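Local structure of neutral ceramidase (Pseudomonas aeruginosa, 2ZWS) at residues K521-V526 / S630-S635; F544-P549 / S596-S601; E556-E561 / R616-A621; G511-D516 / K622-Q627. The protein hydrolyses the N-acyl bond of ceramides to give sphingosine and a free fatty acid, and also catalyses the reverse synthesis, using a zinc ion. All coordinates share one frame; numbering follows the deposited sequence.

Overall arrangement
All four contacts lie in the C-terminal β-sandwich of the chain. Contacts 1, 2 and 3 are packed together, with centres 9 to 10 Å apart. Contact 2 pairs strands of one sheet, contact 3 pairs strands of the facing sheet, and contact 1 bridges the two. Contact 4 sits at one end, its centre about 16 Å from those of contacts 1 and 2 and about 19 Å from that of contact 3. The magnesium site is nearest to contact 3, where the Leu560 side chain is about 5 Å from the ion. In contact 2 the Ile600 side chain is about 8 Å from it. The zinc ligands belong to the N-terminal part.

Contact 1. Residues K521-V526 / S630-S635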
loop_
_atom_site.group_PDB
_atom_site.type_symbol
_atom_site.label_atom_id
_atom_site.label_comp_id
_atom_site.label_asym_id
_atom_site.label_seq_id
_atom_site.Cartn_x
_atom_site.Cartn_y
_atom_site.Cartn_z
ATOM N N LYS A 521 6.359 -40.033 -0.857
ATOM C CA LYS A 521 5.926 -39.288 0.329
ATOM C C LYS A 521 4.472 -38.830 0.188
ATOM O O LYS A 521 3.825 -39.078 -0.841
ATOM C CB LYS A 521 6.861 -38.077 0.562
ATOM C CG LYS A 521 8.326 -38.441 0.674
ATOM C CD LYS A 521 9.183 -37.281 1.179
ATOM C CE LYS A 521 10.663 -37.507 0.875
ATOM N NZ LYS A 521 11.212 -38.677 1.607
ATOM N N SER A 522 3.951 -38.179 1.231
ATOM C CA SER A 522 2.606 -37.608 1.173
ATOM C C SER A 522 2.662 -36.113 1.460
ATOM O O SER A 522 3.597 -35.642 2.118
ATOM C CB SER A 522 1.656 -38.302 2.159
ATOM O OG SER A 522 1.974 -38.008 3.511
ATOM N N PHE A 523 1.658 -35.383 0.977
ATOM C CA PHE A 523 1.575 -33.951 1.282
ATOM C C PHE A 523 1.628 -33.764 2.799
ATOM O O PHE A 523 0.971 -34.489 3.530
ATOM C CB PHE A 523 0.272 -33.344 0.750
ATOM C CG PHE A 523 0.197 -33.245 -0.736
ATOM C CD1 PHE A 523 1.113 -32.484 -1.445
ATOM C CD2 PHE A 523 -0.813 -33.906 -1.443
ATOM C CE1 PHE A 523 1.051 -32.403 -2.836
ATOM C CE2 PHE A 523 -0.882 -33.828 -2.837
ATOM C CZ PHE A 523 0.037 -33.050 -3.527
ATOM N N GLY A 524 2.375 -32.779 3.293
ATOM C CA GLY A 524 2.479 -32.559 4.744
ATOM C C GLY A 524 3.618 -33.302 5.443
ATOM O O GLY A 524 3.949 -33.013 6.603
ATOM N N ASP A 525 4.252 -34.240 4.738
ATOM C CA ASP A 525 5.387 -34.943 5.318
ATOM C C ASP A 525 6.520 -33.955 5.619
ATOM O O ASP A 525 6.767 -33.012 4.860
ATOM C CB ASP A 525 5.882 -36.052 4.379
ATOM C CG ASP A 525 5.033 -37.329 4.452
ATOM O OD1 ASP A 525 4.028 -37.378 5.217
ATOM O OD2 ASP A 525 5.393 -38.292 3.733
ATOM N N VAL A 526 7.202 -34.172 6.734
ATOM C CA VAL A 526 8.343 -33.339 7.116
ATOM C C VAL A 526 9.612 -33.756 6.355
ATOM O O VAL A 526 10.061 -34.918 6.452
ATOM C CB VAL A 526 8.581 -33.328 8.638
ATOM C CG1 VAL A 526 9.780 -32.461 8.979
ATOM C CG2 VAL A 526 7.350 -32.796 9.340
ATOM N N SER A 630 -7.644 -29.538 -2.316
ATOM C CA SER A 630 -7.816 -30.106 -0.973
ATOM C C SER A 630 -6.885 -29.464 0.037
ATOM O O SER A 630 -5.831 -28.939 -0.327
ATOM C CB SER A 630 -7.529 -31.621 -0.968
ATOM O OG SER A 630 -8.306 -32.338 -1.917
ATOM N N GLU A 631 -7.263 -29.554 1.306
ATOM C CA GLU A 631 -6.432 -29.121 2.416
ATOM C C GLU A 631 -5.357 -30.149 2.717
ATOM O O GLU A 631 -5.656 -31.341 2.788
ATOM C CB GLU A 631 -7.294 -28.942 3.669
ATOM C CG GLU A 631 -6.518 -28.610 4.939
ATOM C CD GLU A 631 -5.808 -27.263 4.867
ATOM O OE1 GLU A 631 -6.364 -26.340 4.219
ATOM O OE2 GLU A 631 -4.706 -27.126 5.464
ATOM N N ILE A 632 -4.124 -29.684 2.923
ATOM C CA ILE A 632 -3.028 -30.558 3.336
ATOM C C ILE A 632 -2.295 -29.932 4.524
ATOM O O ILE A 632 -2.410 -28.720 4.770
ATOM C CB ILE A 632 -2.065 -30.891 2.160
ATOM C CG1 ILE A 632 -1.363 -29.637 1.614
ATOM C CG2 ILE A 632 -2.818 -31.602 1.032
ATOM C CD1 ILE A 632 0.047 -29.421 2.147
ATOM N N GLY A 633 -1.549 -30.740 5.268
ATOM C CA GLY A 633 -0.857 -30.207 6.428
ATOM C C GLY A 633 0.024 -31.202 7.121
ATOM O O GLY A 633 -0.061 -32.399 6.844
ATOM N N GLY A 634 0.843 -30.707 8.037
ATOM C CA GLY A 634 1.794 -31.548 8.765
ATOM C C GLY A 634 2.354 -30.805 9.957
ATOM O O GLY A 634 2.269 -29.579 10.026
ATOM N N SER A 635 2.950 -31.544 10.885
ATOM C CA SER A 635 3.561 -30.962 12.081
ATOM C C SER A 635 4.928 -31.574 12.324
ATOM O O SER A 635 5.101 -32.774 12.115
ATOM C CB SER A 635 2.679 -31.181 13.304
ATOM O OG SER A 635 1.525 -30.353 13.257
HETATM O O HOH W 1 -1.702 -33.577 4.295
HETATM O O HOH W 2 3.718 -34.395 9.120
#
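The ring of Phe523 meets the CG2 methyl of Ile632 obliquely. The closest approach is lower down, where Phe523 CB lies 3.6 Å from Ile632 CG2. Ile632 has two conformers; this holds for the one described. The far part of the ring packs on Asp515 and Pro517. The other flat group is the carboxylate of Asp525. Ser522 N meets its OD2 at 2.9 Å from above the carboxylate plane, and in the conformer described Ser522 OG reaches OD1. These bonds, with Asp525 N donating to Ser522 O, brace a type II turn from Ser522 to Asp525.

Gly524 is the third residue of that turn, where a positive phi (90°) suits a residue without a CB. That lack also lets its backbone lie against Gly633 and Gly634. Gly524 CA is 3.3 Å from Gly633 O, and Gly634 CA is 3.4 Å from Gly524 O; both are CA-H...O contacts. Two waters complete the seam. One donates to Phe523 O at 2.9 Å and accepts from Gly633 N at 3.0 Å. The other donates to Gly524 O and accepts a weak bond from Ser635 N. Val526 CG2 rests 3.6 Å from Ser635 O.

The turn leads into strand 526-528 and bonds through Gly524 and Asp525 to Val545 of strand 539-545. Strand 629-642 lies in the other sheet, between strands 533-535 and 611-622, so the contact joins two sheets.

Contact 2. Residues F544-P549 / S596-S601; sequences FVTGHP and SKATIS
Phe544 and Ala598 form an antiparallel hydrogen-bonded pair, the centre of the backbone bonding here. Phe544 N donates to Ala598 O at 2.9 Å, and Ala598 N donates to Phe544 O at 2.9 Å. Val545 and Lys597 follow as a non-hydrogen-bonded pair. The ladder then takes one more bond, from Thr546 N to Ser596 O at 3.0 Å, with the donor above the carbonyl plane.

Side-chain and water bonds add to this. In one of two conformers Thr546 OG1 bonds to Phe544 O, but the same atom lies too close to Ala598 CB, so this placement is doubtful. A water accepts from Ser596 N at 2.9 Å and lies 2.8 Å from Thr546 O, where the strands part.

The apolar contact is on the face of Phe544 and Ala598. The CD1 methyl of Ile600 slants against the Phe544 ring, 3.9 Å from CE2. With CG anti to its carbonyl carbon (chi1 -63°), the ring also meets that of His617 from the other sheet.

Gly547 and His548 lie in the loop after strand 539-545, and His548 NE2 bonds to Glu20. Antiparallel strands 539-545 and 595-603, with a buried face against a second sheet, are characteristic of a β-sandwich.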
loop_
_atom_site.group_PDB
_atom_site.type_symbol
_atom_site.label_atom_id
_atom_site.label_comp_id
_atom_site.label_asym_id
_atom_site.label_seq_id
_atom_site.Cartn_x
_atom_site.Cartn_y
_atom_site.Cartn_z
ATOM N N PHE A 544 8.467 -28.918 4.666
ATOM C CA PHE A 544 7.373 -29.891 4.446
ATOM C C PHE A 544 7.106 -30.083 2.957
ATOM O O PHE A 544 7.282 -29.154 2.171
ATOM C CB PHE A 544 6.060 -29.340 4.994
ATOM C CG PHE A 544 6.047 -29.093 6.475
ATOM C CD1 PHE A 544 5.489 -30.022 7.355
ATOM C CD2 PHE A 544 6.589 -27.913 6.989
ATOM C CE1 PHE A 544 5.455 -29.760 8.708
ATOM C CE2 PHE A 544 6.579 -27.666 8.351
ATOM C CZ PHE A 544 5.992 -28.591 9.216
ATOM N N VAL A 545 6.660 -31.286 2.573
ATOM C CA VAL A 545 6.094 -31.533 1.232
ATOM C C VAL A 545 4.802 -30.723 1.165
ATOM O O VAL A 545 3.978 -30.815 2.073
ATOM C CB VAL A 545 5.769 -33.044 1.057
ATOM C CG1 VAL A 545 5.087 -33.304 -0.257
ATOM C CG2 VAL A 545 7.035 -33.883 1.184
ATOM N N THR A 546 4.613 -29.926 0.115
ATOM C CA THR A 546 3.449 -29.042 0.065
ATOM C C THR A 546 2.752 -29.043 -1.290
ATOM O O THR A 546 3.093 -29.839 -2.181
ATOM C CB THR A 546 3.837 -27.594 0.429
ATOM O OG1 THR A 546 4.771 -27.608 1.502
ATOM C CG2 THR A 546 2.612 -26.831 0.866
ATOM N N GLY A 547 1.755 -28.161 -1.434
ATOM C CA GLY A 547 1.138 -27.851 -2.723
ATOM C C GLY A 547 1.205 -26.341 -2.964
ATOM O O GLY A 547 1.530 -25.548 -2.068
ATOM N N HIS A 548 0.888 -25.948 -4.185
ATOM C CA HIS A 548 1.033 -24.566 -4.635
ATOM C C HIS A 548 0.150 -23.557 -3.862
ATOM O O HIS A 548 -1.057 -23.737 -3.791
ATOM C CB HIS A 548 0.659 -24.503 -6.104
ATOM C CG HIS A 548 1.327 -23.390 -6.841
ATOM N ND1 HIS A 548 1.195 -22.062 -6.479
ATOM C CD2 HIS A 548 2.160 -23.407 -7.908
ATOM C CE1 HIS A 548 1.902 -21.316 -7.309
ATOM N NE2 HIS A 548 2.502 -22.107 -8.182
ATOM N N PRO A 549 0.748 -22.483 -3.299
ATOM C CA PRO A 549 -0.075 -21.493 -2.575
ATOM C C PRO A 549 -1.085 -20.749 -3.466
ATOM O O PRO A 549 -2.009 -20.133 -2.922
ATOM C CB PRO A 549 0.972 -20.519 -1.975
ATOM C CG PRO A 549 2.165 -20.712 -2.737
ATOM C CD PRO A 549 2.182 -22.132 -3.251
ATOM N N SER A 596 6.506 -29.756 -4.647
ATOM C CA SER A 596 6.982 -28.488 -4.072
ATOM C C SER A 596 7.277 -28.627 -2.582
ATOM O O SER A 596 6.785 -29.541 -1.913
ATOM C CB SER A 596 5.965 -27.356 -4.327
ATOM O OG SER A 596 4.690 -27.642 -3.787
ATOM N N LYS A 597 8.058 -27.686 -2.065
ATOM C CA LYS A 597 8.384 -27.704 -0.658
ATOM C C LYS A 597 8.120 -26.355 -0.023
ATOM O O LYS A 597 8.297 -25.291 -0.646
ATOM C CB LYS A 597 9.825 -28.148 -0.421
ATOM C CG LYS A 597 10.865 -27.199 -0.934
ATOM C CD LYS A 597 12.272 -27.682 -0.602
ATOM C CE LYS A 597 13.286 -26.622 -0.923
ATOM N NZ LYS A 597 14.640 -26.996 -0.454
ATOM N N ALA A 598 7.638 -26.425 1.215
ATOM C CA ALA A 598 7.408 -25.236 2.034
ATOM C C ALA A 598 8.519 -25.213 3.068
ATOM O O ALA A 598 8.635 -26.129 3.849
ATOM C CB ALA A 598 6.080 -25.342 2.722
ATOM N N THR A 599 9.339 -24.168 3.072
ATOM C CA THR A 599 10.386 -24.026 4.068
ATOM C C THR A 599 9.930 -22.924 5.014
ATOM O O THR A 599 9.560 -21.832 4.568
ATOM C CB THR A 599 11.732 -23.649 3.431
ATOM O OG1 THR A 599 12.104 -24.639 2.449
ATOM C CG2 THR A 599 12.835 -23.565 4.507
ATOM N N ILE A 600 9.912 -23.244 6.297
ATOM C CA ILE A 600 9.385 -22.349 7.321
ATOM C C ILE A 600 10.479 -22.092 8.341
ATOM O O ILE A 600 11.154 -23.009 8.812
ATOM C CB ILE A 600 8.138 -22.938 7.971
ATOM C CG1 ILE A 600 6.976 -22.928 6.971
ATOM C CG2 ILE A 600 7.800 -22.202 9.261
ATOM C CD1 ILE A 600 5.901 -23.952 7.277
ATOM N N SER A 601 10.675 -20.825 8.673
ATOM C CA SER A 601 11.673 -20.500 9.669
ATOM C C SER A 601 11.105 -19.635 10.758
ATOM O O SER A 601 10.127 -18.889 10.538
ATOM C CB SER A 601 12.865 -19.813 9.021
ATOM O OG SER A 601 12.483 -18.589 8.434
HETATM O O HOH W 3 4.938 -31.704 -3.251
#

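Contact 3. Residues E556-E561 / R616-A621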
loop_
_atom_site.group_PDB
_atom_site.type_symbol
_atom_site.label_atom_id
_atom_site.label_comp_id
_atom_site.label_asym_id
_atom_site.label_seq_id
_atom_site.Cartn_x
_atom_site.Cartn_y
_atom_site.Cartn_z
ATOM N N GLU A 556 -7.108 -14.694 6.088
ATOM C CA GLU A 556 -7.470 -14.682 7.519
ATOM C C GLU A 556 -7.002 -15.934 8.250
ATOM O O GLU A 556 -7.376 -16.173 9.415
ATOM C CB GLU A 556 -8.975 -14.458 7.738
ATOM C CG GLU A 556 -9.529 -13.145 7.105
ATOM C CD GLU A 556 -9.010 -11.854 7.756
ATOM O OE1 GLU A 556 -8.550 -11.853 8.914
ATOM O OE2 GLU A 556 -9.172 -10.805 7.136
ATOM N N LYS A 557 -6.215 -16.743 7.540
ATOM C CA LYS A 557 -5.590 -17.927 8.121
ATOM C C LYS A 557 -4.071 -17.880 7.944
ATOM O O LYS A 557 -3.494 -16.779 7.861
ATOM C CB LYS A 557 -6.240 -19.203 7.577
ATOM C CG LYS A 557 -7.753 -19.281 7.896
ATOM C CD LYS A 557 -8.406 -20.467 7.192
ATOM C CE LYS A 557 -8.262 -21.743 8.015
ATOM N NZ LYS A 557 -8.807 -22.934 7.295
ATOM N N THR A 558 -3.402 -19.035 7.891
ATOM C CA THR A 558 -1.954 -19.035 7.877
ATOM C C THR A 558 -1.372 -20.274 7.218
ATOM O O THR A 558 -1.970 -21.343 7.203
ATOM C CB THR A 558 -1.394 -18.904 9.339
ATOM O OG1 THR A 558 0.036 -18.788 9.326
ATOM C CG2 THR A 558 -1.864 -20.078 10.232
ATOM N N PHE A 559 -0.190 -20.125 6.653
ATOM C CA PHE A 559 0.561 -21.278 6.148
ATOM C C PHE A 559 1.374 -21.964 7.225
ATOM O O PHE A 559 1.945 -23.043 6.982
ATOM C CB PHE A 559 1.488 -20.846 5.000
ATOM C CG PHE A 559 0.750 -20.509 3.732
ATOM C CD1 PHE A 559 0.292 -21.534 2.890
ATOM C CD2 PHE A 559 0.459 -19.184 3.393
ATOM C CE1 PHE A 559 -0.399 -21.249 1.727
ATOM C CE2 PHE A 559 -0.237 -18.886 2.220
ATOM C CZ PHE A 559 -0.692 -19.927 1.388
ATOM N N LEU A 560 1.460 -21.349 8.402
ATOM C CA LEU A 560 2.330 -21.870 9.444
ATOM C C LEU A 560 1.889 -21.394 10.815
ATOM O O LEU A 560 1.330 -20.316 10.984
ATOM C CB LEU A 560 3.788 -21.459 9.210
ATOM C CG LEU A 560 4.179 -19.997 9.483
ATOM C CD1 LEU A 560 4.675 -19.779 10.932
ATOM C CD2 LEU A 560 5.179 -19.483 8.442
ATOM N N GLU A 561 2.208 -22.208 11.801
ATOM C CA GLU A 561 1.998 -21.865 13.200
ATOM C C GLU A 561 3.223 -22.340 13.962
ATOM O O GLU A 561 3.709 -23.447 13.707
ATOM C CB GLU A 561 0.739 -22.557 13.730
ATOM C CG GLU A 561 -0.566 -21.872 13.311
ATOM C CD GLU A 561 -1.833 -22.653 13.680
ATOM O OE1 GLU A 561 -1.736 -23.828 14.123
ATOM O OE2 GLU A 561 -2.932 -22.079 13.497
ATOM N N ARG A 616 3.690 -26.206 12.806
ATOM C CA ARG A 616 2.657 -26.784 11.967
ATOM C C ARG A 616 2.572 -26.042 10.626
ATOM O O ARG A 616 2.637 -24.794 10.576
ATOM C CB ARG A 616 1.311 -26.743 12.697
ATOM C CG ARG A 616 0.179 -27.426 11.996
ATOM C CD ARG A 616 -0.972 -27.696 12.953
ATOM N NE ARG A 616 -2.103 -28.277 12.234
ATOM C CZ ARG A 616 -3.236 -28.663 12.806
ATOM N NH1 ARG A 616 -4.208 -29.174 12.066
ATOM N NH2 ARG A 616 -3.397 -28.513 14.116
ATOM N N HIS A 617 2.403 -26.804 9.550
ATOM C CA HIS A 617 2.207 -26.254 8.221
ATOM C C HIS A 617 0.801 -26.554 7.708
ATOM O O HIS A 617 0.297 -27.658 7.885
ATOM C CB HIS A 617 3.258 -26.808 7.239
ATOM C CG HIS A 617 2.974 -26.515 5.800
ATOM N ND1 HIS A 617 2.781 -25.233 5.314
ATOM C CD2 HIS A 617 2.926 -27.339 4.722
ATOM C CE1 HIS A 617 2.582 -25.293 4.007
ATOM N NE2 HIS A 617 2.652 -26.558 3.629
ATOM N N TYR A 618 0.171 -25.551 7.105
ATOM C CA TYR A 618 -1.107 -25.705 6.406
ATOM C C TYR A 618 -0.916 -25.277 4.960
ATOM O O TYR A 618 -0.323 -24.223 4.720
ATOM C CB TYR A 618 -2.163 -24.789 7.025
ATOM C CG TYR A 618 -2.443 -24.968 8.486
ATOM C CD1 TYR A 618 -3.546 -25.711 8.897
ATOM C CD2 TYR A 618 -1.651 -24.373 9.465
ATOM C CE1 TYR A 618 -3.842 -25.858 10.241
ATOM C CE2 TYR A 618 -1.934 -24.512 10.816
ATOM C CZ TYR A 618 -3.036 -25.273 11.193
ATOM O OH TYR A 618 -3.360 -25.426 12.532
ATOM N N GLY A 619 -1.409 -26.067 4.009
ATOM C CA GLY A 619 -1.332 -25.744 2.583
ATOM C C GLY A 619 -2.510 -26.346 1.827
ATOM O O GLY A 619 -3.458 -26.843 2.446
ATOM N N ASN A 620 -2.456 -26.300 0.503
ATOM C CA ASN A 620 -3.534 -26.814 -0.340
ATOM C C ASN A 620 -2.936 -27.406 -1.592
ATOM O O ASN A 620 -1.945 -26.883 -2.121
ATOM C CB ASN A 620 -4.546 -25.697 -0.696
ATOM C CG ASN A 620 -5.175 -25.069 0.536
ATOM O OD1 ASN A 620 -4.564 -24.200 1.167
ATOM N ND2 ASN A 620 -6.392 -25.525 0.914
ATOM N N ALA A 621 -3.524 -28.504 -2.061
ATOM C CA ALA A 621 -3.026 -29.189 -3.250
ATOM C C ALA A 621 -4.115 -29.408 -4.299
ATOM O O ALA A 621 -5.274 -29.599 -3.944
ATOM C CB ALA A 621 -2.401 -30.520 -2.858
#
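Glu561 and Arg616 form an antiparallel hydrogen-bonded pair, Leu560 and His617 the non-hydrogen-bonded pair next to it. Here strands 560-566 and 611-622 run side by side in one sheet of the β-sandwich. Glu561 N donates to Arg616 O and Arg616 N to Glu561 O, both at 2.9 Å.

Beyond this ladder Phe559 O accepts two hydrogen bonds. His617 ND1 reaches it in the carbonyl plane at 2.9 Å, and Tyr618 N comes from above that plane at 3.1 Å. With CG anti to the backbone N (chi1 168°) the imidazole reaches this oxygen, and the ND1 bond helps hold the ring's turn. Phe559 CD1 also lies 3.3 Å from Tyr618 O, and the Phe559 ring stacks on Tyr586.

Segment 556-561 borders the magnesium site. Phe559 N bonds to OD2 of the magnesium ligand Asp579, and Thr558 OG1 bonds to its backbone N; both probably help to position it. Thr558 OG1 also donates to Leu560 O.

Tyr618 OH lies above one face of the Arg616 guanidinium, toward its rim, without a hydrogen bond to NE. The same hydroxyl donates to Glu561 OE1 at 2.8 Å, from above a carboxylate plane turned 76° from the phenol ring.

Contact 4. Residues G511-D516 / K622-Q627. With FMT (formic acid), chain F.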
loop_
_atom_site.group_PDB
_atom_site.type_symbol
_atom_site.label_atom_id
_atom_site.label_comp_id
_atom_site.label_asym_id
_atom_site.label_seq_id
_atom_site.Cartn_x
_atom_site.Cartn_y
_atom_site.Cartn_z
ATOM N N GLY A 511 -1.282 -20.728 -14.637
ATOM C CA GLY A 511 -1.707 -21.069 -13.286
ATOM C C GLY A 511 -1.154 -22.411 -12.850
ATOM O O GLY A 511 -0.146 -22.897 -13.382
ATOM N N VAL A 512 -1.845 -23.032 -11.908
ATOM C CA VAL A 512 -1.439 -24.317 -11.358
ATOM C C VAL A 512 -2.047 -25.429 -12.196
ATOM O O VAL A 512 -3.265 -25.530 -12.292
ATOM C CB VAL A 512 -1.950 -24.483 -9.918
ATOM C CG1 VAL A 512 -1.413 -25.772 -9.313
ATOM C CG2 VAL A 512 -1.568 -23.266 -9.042
ATOM N N VAL A 513 -1.188 -26.248 -12.806
ATOM C CA VAL A 513 -1.625 -27.432 -13.568
ATOM C C VAL A 513 -2.104 -28.503 -12.584
ATOM O O VAL A 513 -3.244 -28.991 -12.677
ATOM C CB VAL A 513 -0.464 -27.985 -14.432
ATOM C CG1 VAL A 513 -0.846 -29.294 -15.131
ATOM C CG2 VAL A 513 -0.000 -26.930 -15.449
ATOM N N ALA A 514 -1.252 -28.841 -11.615
ATOM C CA ALA A 514 -1.587 -29.830 -10.596
ATOM C C ALA A 514 -0.408 -29.951 -9.632
ATOM O O ALA A 514 0.718 -29.480 -9.928
ATOM C CB ALA A 514 -1.879 -31.191 -11.243
ATOM N N ASP A 515 -0.692 -30.536 -8.470
ATOM C CA ASP A 515 0.330 -30.865 -7.475
ATOM C C ASP A 515 0.419 -32.364 -7.273
ATOM O O ASP A 515 -0.605 -33.064 -7.259
ATOM C CB ASP A 515 -0.025 -30.260 -6.116
ATOM C CG ASP A 515 -0.187 -28.754 -6.166
ATOM O OD1 ASP A 515 0.836 -28.049 -6.209
ATOM O OD2 ASP A 515 -1.337 -28.287 -6.150
ATOM N N ASP A 516 1.634 -32.832 -7.032
ATOM C CA ASP A 516 1.882 -34.182 -6.557
ATOM C C ASP A 516 2.843 -34.088 -5.382
ATOM O O ASP A 516 3.684 -33.174 -5.346
ATOM C CB ASP A 516 2.541 -35.003 -7.655
ATOM C CG ASP A 516 1.605 -35.279 -8.812
ATOM O OD1 ASP A 516 1.867 -34.743 -9.908
ATOM O OD2 ASP A 516 0.615 -36.021 -8.615
ATOM N N LYS A 622 -3.743 -29.371 -5.581
ATOM C CA LYS A 622 -4.697 -29.534 -6.695
ATOM C C LYS A 622 -4.505 -30.897 -7.401
ATOM O O LYS A 622 -3.374 -31.265 -7.765
ATOM C CB LYS A 622 -4.507 -28.414 -7.727
ATOM C CG LYS A 622 -5.532 -28.422 -8.892
ATOM C CD LYS A 622 -5.140 -27.383 -9.944
ATOM C CE LYS A 622 -6.061 -27.432 -11.142
ATOM N NZ LYS A 622 -5.866 -26.232 -12.026
ATOM N N ASN A 623 -5.606 -31.634 -7.593
ATOM C CA ASN A 623 -5.581 -32.921 -8.329
ATOM C C ASN A 623 -5.666 -32.675 -9.839
ATOM O O ASN A 623 -6.563 -31.962 -10.289
ATOM C CB ASN A 623 -6.773 -33.759 -7.880
ATOM C CG ASN A 623 -6.771 -35.186 -8.465
ATOM O OD1 ASN A 623 -7.052 -35.406 -9.654
ATOM N ND2 ASN A 623 -6.487 -36.157 -7.609
ATOM N N PHE A 624 -4.749 -33.246 -10.628
ATOM C CA PHE A 624 -4.720 -32.970 -12.077
ATOM C C PHE A 624 -5.998 -33.398 -12.785
ATOM O O PHE A 624 -6.537 -32.690 -13.662
ATOM C CB PHE A 624 -3.536 -33.689 -12.740
ATOM C CG PHE A 624 -3.460 -33.500 -14.247
ATOM C CD1 PHE A 624 -3.048 -32.288 -14.803
ATOM C CD2 PHE A 624 -3.776 -34.546 -15.103
ATOM C CE1 PHE A 624 -2.964 -32.124 -16.199
ATOM C CE2 PHE A 624 -3.708 -34.394 -16.490
ATOM C CZ PHE A 624 -3.297 -33.185 -17.043
ATOM N N TRP A 625 -6.496 -34.547 -12.361
ATOM C CA TRP A 625 -7.594 -35.263 -13.031
ATOM C C TRP A 625 -8.961 -34.648 -12.753
ATOM O O TRP A 625 -9.817 -34.518 -13.652
ATOM C CB TRP A 625 -7.600 -36.734 -12.584
ATOM C CG TRP A 625 -6.334 -37.471 -12.942
ATOM C CD1 TRP A 625 -6.079 -38.145 -14.108
ATOM C CD2 TRP A 625 -5.141 -37.589 -12.144
ATOM N NE1 TRP A 625 -4.811 -38.680 -14.080
ATOM C CE2 TRP A 625 -4.213 -38.354 -12.890
ATOM C CE3 TRP A 625 -4.768 -37.125 -10.874
ATOM C CZ2 TRP A 625 -2.936 -38.665 -12.409
ATOM C CZ3 TRP A 625 -3.493 -37.439 -10.392
ATOM C CH2 TRP A 625 -2.597 -38.205 -11.161
ATOM N N THR A 626 -9.181 -34.303 -11.486
ATOM C CA THR A 626 -10.478 -33.796 -11.049
ATOM C C THR A 626 -10.497 -32.269 -10.937
ATOM O O THR A 626 -11.564 -31.655 -10.922
ATOM C CB THR A 626 -10.868 -34.383 -9.686
ATOM O OG1 THR A 626 -10.013 -33.839 -8.668
ATOM C CG2 THR A 626 -10.768 -35.909 -9.699
ATOM N N GLN A 627 -9.293 -31.692 -10.857
ATOM C CA GLN A 627 -9.077 -30.268 -10.578
ATOM C C GLN A 627 -9.507 -29.846 -9.164
ATOM O O GLN A 627 -9.532 -28.645 -8.837
ATOM C CB GLN A 627 -9.686 -29.382 -11.681
ATOM C CG GLN A 627 -9.041 -29.606 -13.043
ATOM C CD GLN A 627 -9.824 -28.992 -14.189
ATOM O OE1 GLN A 627 -10.765 -28.244 -13.973
ATOM N NE2 GLN A 627 -9.430 -29.314 -15.417
HETATM C C FMT F . -3.484 -23.280 -15.807
HETATM O O1 FMT F . -2.484 -23.184 -16.525
HETATM O O2 FMT F . -4.159 -24.304 -15.652
HETATM O O HOH W 4 -2.278 -34.313 -9.550
#
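Lys622 reaches Val512 because its side chain is extended throughout, starting with CG opposite the backbone N (chi1 -176°). NZ then donates to Val512 O at 2.7 Å, nearly along the C=O axis. The aliphatic part runs antiparallel to the Val512 side chain. Asp515 has CG beside its own N (chi1 -58°), which turns its carboxylate to the Lys622 backbone. Lys622 N donates to the anti lone pair of Asp515 OD2 at 2.7 Å. In return Asp515 N gives Lys622 O a nearly straight bond of 2.9 Å. The carboxylate has further donors: Asn551 ND2 at OD2 and His548 N at OD1. This ties segment 511-516 to the loop that follows strand 539-545.

Segment 622-627 starts the connection between strands 611-622 and 629-642 of the β-sandwich. It lies in the region required for correct folding and localization. Asn623 shapes it with an Asx motif, OD1 accepting from Thr626 N at 3.0 Å.

The apolar part involves Phe624. Its CB is 3.4 Å from Ala514 CB. Val513 CG1 lies at the ring edge, 3.7 Å from Phe624 CE1, and the two side chains point the same way. A water donates to Asp515 O and accepts from Phe624 N at 2.9 Å. A formic acid molecule, probably from the crystallisation liquor, takes a weak bond through its O1 from Gly511 N at 3.3 Å.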